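Local coordinates for probable spore coat polysaccharide biosynthesis protein E (Chromobacterium violaceum ATCC 12472, PDB 3G8R) that probably acts as an N-acylneuraminate-9-phosphate synthase, this piece of the protein holding a zinc-binding NeuB-family barrel and a SAF domain, at residues D40-N49 and F92-S103. Residues are numbered along the deposited sequence; the frame is centred on the assembly and turned at random.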
loop_
_atom_site.group_PDB
_atom_site.type_symbol
_atom_site.label_atom_id
_atom_site.label_comp_id
_atom_site.label_asym_id
_atom_site.label_seq_id
_atom_site.Cartn_x
_atom_site.Cartn_y
_atom_site.Cartn_z
ATOM N N ASP A 40 -18.303 0.911 8.572
ATOM C CA ASP A 40 -18.694 1.028 9.970
ATOM C C ASP A 40 -18.065 2.259 10.539
ATOM O O ASP A 40 -17.037 2.711 10.073
ATOM C CB ASP A 40 -18.222 -0.173 10.775
ATOM C CG ASP A 40 -18.979 -1.398 10.439
ATOM O OD1 ASP A 40 -20.069 -1.242 9.838
ATOM O OD2 ASP A 40 -18.477 -2.500 10.763
ATOM N N PHE A 41 -18.676 2.771 11.584
ATOM C CA PHE A 41 -18.249 3.998 12.165
ATOM C C PHE A 41 -18.388 3.856 13.672
ATOM O O PHE A 41 -19.371 3.301 14.165
ATOM C CB PHE A 41 -19.137 5.163 11.672
ATOM C CG PHE A 41 -19.015 5.468 10.206
ATOM C CD1 PHE A 41 -17.844 6.013 9.688
ATOM C CD2 PHE A 41 -20.087 5.253 9.352
ATOM C CE1 PHE A 41 -17.742 6.325 8.346
ATOM C CE2 PHE A 41 -19.983 5.546 8.009
ATOM C CZ PHE A 41 -18.813 6.081 7.504
ATOM N N GLY A 42 -17.389 4.387 14.376
ATOM C CA GLY A 42 -17.388 4.510 15.825
ATOM C C GLY A 42 -16.942 5.899 16.240
ATOM O O GLY A 42 -16.156 6.533 15.558
ATOM N N PHE A 43 -17.483 6.366 17.355
ATOM C CA PHE A 43 -17.106 7.628 17.953
ATOM C C PHE A 43 -16.405 7.375 19.278
ATOM O O PHE A 43 -16.791 6.503 20.040
ATOM C CB PHE A 43 -18.354 8.497 18.154
ATOM C CG PHE A 43 -18.207 9.884 17.583
ATOM C CD1 PHE A 43 -18.735 10.196 16.334
ATOM C CD2 PHE A 43 -17.468 10.855 18.253
ATOM C CE1 PHE A 43 -18.556 11.455 15.796
ATOM C CE2 PHE A 43 -17.313 12.129 17.717
ATOM C CZ PHE A 43 -17.856 12.430 16.501
ATOM N N LYS A 44 -15.356 8.137 19.554
ATOM C CA LYS A 44 -14.522 7.856 20.726
ATOM C C LYS A 44 -14.409 9.005 21.745
ATOM O O LYS A 44 -14.190 10.176 21.371
ATOM C CB LYS A 44 -13.143 7.409 20.298
ATOM C CG LYS A 44 -12.574 6.408 21.255
ATOM C CD LYS A 44 -11.075 6.242 21.112
ATOM C CE LYS A 44 -10.337 7.469 21.620
ATOM N NZ LYS A 44 -8.951 7.162 22.163
ATOM N N LEU A 45 -14.557 8.634 23.024
ATOM C CA LEU A 45 -14.300 9.485 24.189
ATOM C C LEU A 45 -13.054 9.085 24.941
ATOM O O LEU A 45 -12.499 8.015 24.723
ATOM C CB LEU A 45 -15.454 9.330 25.148
ATOM C CG LEU A 45 -16.601 10.301 24.941
ATOM C CD1 LEU A 45 -16.356 11.193 23.745
ATOM C CD2 LEU A 45 -17.835 9.459 24.769
ATOM N N GLN A 46 -12.624 9.938 25.858
ATOM C CA GLN A 46 -11.475 9.638 26.724
ATOM C C GLN A 46 -11.911 9.731 28.165
ATOM O O GLN A 46 -12.412 10.753 28.584
ATOM C CB GLN A 46 -10.377 10.648 26.477
ATOM C CG GLN A 46 -9.602 10.346 25.225
ATOM C CD GLN A 46 -8.431 11.269 25.017
ATOM O OE1 GLN A 46 -8.074 12.043 25.893
ATOM N NE2 GLN A 46 -7.828 11.196 23.841
ATOM N N TYR A 47 -11.747 8.667 28.930
ATOM C CA TYR A 47 -12.166 8.702 30.317
ATOM C C TYR A 47 -10.972 8.767 31.205
ATOM O O TYR A 47 -10.126 7.881 31.162
ATOM C CB TYR A 47 -12.931 7.448 30.678
ATOM C CG TYR A 47 -14.372 7.437 30.281
ATOM C CD1 TYR A 47 -14.866 8.343 29.354
ATOM C CD2 TYR A 47 -15.233 6.481 30.799
ATOM C CE1 TYR A 47 -16.189 8.319 28.978
ATOM C CE2 TYR A 47 -16.555 6.446 30.428
ATOM C CZ TYR A 47 -17.030 7.371 29.515
ATOM O OH TYR A 47 -18.349 7.352 29.131
ATOM N N ARG A 48 -10.915 9.841 31.984
ATOM C CA ARG A 48 -10.020 10.003 33.130
ATOM C C ARG A 48 -10.855 10.384 34.357
ATOM O O ARG A 48 -11.716 11.263 34.282
ATOM C CB ARG A 48 -9.009 11.115 32.879
ATOM C CG ARG A 48 -7.968 10.809 31.811
ATOM C CD ARG A 48 -7.108 12.046 31.490
ATOM N NE ARG A 48 -6.217 11.766 30.378
ATOM C CZ ARG A 48 -6.574 11.839 29.103
ATOM N NH1 ARG A 48 -7.805 12.198 28.769
ATOM N NH2 ARG A 48 -5.692 11.565 28.161
ATOM N N ASN A 49 -10.605 9.721 35.481
ATOM C CA ASN A 49 -11.221 10.094 36.734
ATOM C C ASN A 49 -10.394 11.202 37.305
ATOM O O ASN A 49 -9.441 10.960 38.049
ATOM C CB ASN A 49 -11.232 8.920 37.696
ATOM C CG ASN A 49 -12.221 9.107 38.789
ATOM O OD1 ASN A 49 -11.849 9.399 39.929
ATOM N ND2 ASN A 49 -13.514 8.974 38.445
ATOM N N PHE A 92 -23.499 5.299 15.803
ATOM C CA PHE A 92 -22.083 5.081 15.972
ATOM C C PHE A 92 -21.855 4.014 16.987
ATOM O O PHE A 92 -22.499 4.015 18.026
ATOM C CB PHE A 92 -21.418 6.361 16.442
ATOM C CG PHE A 92 -21.375 7.429 15.396
ATOM C CD1 PHE A 92 -20.615 7.254 14.247
ATOM C CD2 PHE A 92 -22.081 8.608 15.561
ATOM C CE1 PHE A 92 -20.552 8.235 13.287
ATOM C CE2 PHE A 92 -22.029 9.602 14.593
ATOM C CZ PHE A 92 -21.278 9.420 13.455
ATOM N N LYS A 93 -20.961 3.090 16.701
ATOM C CA LYS A 93 -20.319 2.348 17.782
ATOM C C LYS A 93 -19.756 3.344 18.829
ATOM O O LYS A 93 -19.013 4.264 18.479
ATOM C CB LYS A 93 -19.192 1.447 17.243
ATOM C CG LYS A 93 -19.518 -0.043 17.232
ATOM C CD LYS A 93 -19.077 -0.731 15.939
ATOM C CE LYS A 93 -20.249 -0.881 14.925
ATOM N NZ LYS A 93 -20.000 -1.930 13.847
ATOM N N ALA A 94 -20.165 3.181 20.092
ATOM C CA ALA A 94 -19.620 3.934 21.203
ATOM C C ALA A 94 -18.311 3.300 21.613
ATOM O O ALA A 94 -18.267 2.148 22.054
ATOM C CB ALA A 94 -20.568 3.899 22.341
ATOM N N ILE A 95 -17.237 4.054 21.474
ATOM C CA ILE A 95 -15.916 3.561 21.775
ATOM C C ILE A 95 -15.276 4.501 22.772
ATOM O O ILE A 95 -15.478 5.708 22.680
ATOM C CB ILE A 95 -15.096 3.563 20.529
ATOM C CG1 ILE A 95 -15.644 2.511 19.590
ATOM C CG2 ILE A 95 -13.682 3.263 20.854
ATOM C CD1 ILE A 95 -15.264 2.751 18.162
ATOM N N CYS A 96 -14.511 3.957 23.720
ATOM C CA CYS A 96 -13.879 4.795 24.748
ATOM C C CYS A 96 -12.480 4.357 25.249
ATOM O O CYS A 96 -12.174 3.163 25.358
ATOM C CB CYS A 96 -14.813 4.986 25.939
ATOM S SG CYS A 96 -14.090 6.131 27.136
ATOM N N THR A 97 -11.648 5.345 25.553
ATOM C CA THR A 97 -10.322 5.111 26.111
ATOM C C THR A 97 -10.283 5.504 27.584
ATOM O O THR A 97 -10.306 6.704 27.928
ATOM C CB THR A 97 -9.273 5.935 25.388
ATOM O OG1 THR A 97 -9.425 5.743 23.992
ATOM C CG2 THR A 97 -7.871 5.548 25.808
ATOM N N PRO A 98 -10.196 4.495 28.455
ATOM C CA PRO A 98 -10.033 4.711 29.871
ATOM C C PRO A 98 -8.563 4.936 30.168
ATOM O O PRO A 98 -7.704 4.398 29.486
ATOM C CB PRO A 98 -10.410 3.364 30.435
ATOM C CG PRO A 98 -9.797 2.424 29.444
ATOM C CD PRO A 98 -10.004 3.080 28.099
ATOM N N PHE A 99 -8.248 5.690 31.201
ATOM C CA PHE A 99 -6.845 5.788 31.589
ATOM C C PHE A 99 -6.668 5.293 33.003
ATOM O O PHE A 99 -5.534 5.038 33.417
ATOM C CB PHE A 99 -6.329 7.217 31.427
ATOM C CG PHE A 99 -6.329 7.688 30.010
ATOM C CD1 PHE A 99 -5.150 7.713 29.281
ATOM C CD2 PHE A 99 -7.511 8.083 29.398
ATOM C CE1 PHE A 99 -5.143 8.131 27.951
ATOM C CE2 PHE A 99 -7.525 8.498 28.089
ATOM C CZ PHE A 99 -6.337 8.519 27.352
ATOM N N ASP A 100 -7.802 5.155 33.711
ATOM C CA ASP A 100 -7.897 4.721 35.120
ATOM C C ASP A 100 -8.547 3.374 35.162
ATOM O O ASP A 100 -9.314 3.041 34.267
ATOM C CB ASP A 100 -8.923 5.560 35.870
ATOM C CG ASP A 100 -8.466 6.931 36.134
ATOM O OD1 ASP A 100 -9.105 7.855 35.604
ATOM O OD2 ASP A 100 -7.495 7.104 36.897
ATOM N N GLU A 101 -8.342 2.641 36.248
ATOM C CA GLU A 101 -9.150 1.462 36.476
ATOM C C GLU A 101 -10.581 1.893 36.646
ATOM O O GLU A 101 -11.471 1.361 35.994
ATOM C CB GLU A 101 -8.668 0.640 37.672
ATOM C CG GLU A 101 -7.536 1.264 38.484
ATOM C CD GLU A 101 -6.209 1.207 37.757
ATOM O OE1 GLU A 101 -5.730 0.090 37.455
ATOM O OE2 GLU A 101 -5.670 2.298 37.479
ATOM N N GLU A 102 -10.790 2.894 37.488
ATOM C CA GLU A 102 -12.136 3.411 37.749
ATOM C C GLU A 102 -12.853 3.837 36.471
ATOM O O GLU A 102 -14.082 3.818 36.434
ATOM C CB GLU A 102 -12.123 4.569 38.765
ATOM C CG GLU A 102 -13.529 5.036 39.216
ATOM C CD GLU A 102 -13.521 5.888 40.497
ATOM O OE1 GLU A 102 -14.569 6.510 40.811
ATOM O OE2 GLU A 102 -12.470 5.937 41.187
ATOM N N SER A 103 -12.105 4.223 35.437
ATOM C CA SER A 103 -12.746 4.643 34.193
ATOM C C SER A 103 -13.228 3.437 33.394
ATOM O O SER A 103 -14.209 3.519 32.661
ATOM C CB SER A 103 -11.832 5.550 33.362
ATOM O OG SER A 103 -11.465 6.695 34.112
#
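Tyr47, Phe92 and Phe43 carry the largest buried areas where strand 40-47 runs parallel to strand 93-98, their short axes 26° apart. The ring of Tyr47 receives the sulfur of Cys96 over one face, SG lying 3.4 Å from the ring centroid and displaced toward CD1. With SG anti to the backbone N of Cys96 (chi1 -175°), the thiol reaches across to that ring, while the carbonyl O of Ser103 meets its edge. Tyr47 OH is hydrogen-bonded to His110, and Met80 and Val84 of helix 77-89 also pack on this side chain. Near the start of the strands Phe43 turns an edge to Phe92 in a T-shaped pair: Phe43 CD1 sits above the middle of the Phe92 ring, and the planes stand at 70°. Met87 of helix 77-89 touches Phe43 as well.

Between these aromatic contacts, backbone bonds alternate in the regular parallel pattern, for example Thr97 N to Leu45 O at 2.9 Å. Lys44 projects to the other face of the sheet with Gln46 and Thr97; its NZ forms a salt bridge with Glu11. Beyond the strand, the Arg48 guanidinium lies flat on Phe99, a cation-pi stack with centres 3.8 Å apart. Gln46 OE1 accepts from Arg48 NH1 at 2.9 Å, helping to fix the rotation of that flat group.

In this structure the side chain of Gln46 is about 5 Å from the zinc ion bound by His202 and His225. Adjacent parallel strands, joined through helix 77-89 that packs on the Phe43, Leu45 and Tyr47 face, form a beta-alpha-beta unit of the eight-stranded TIM barrel.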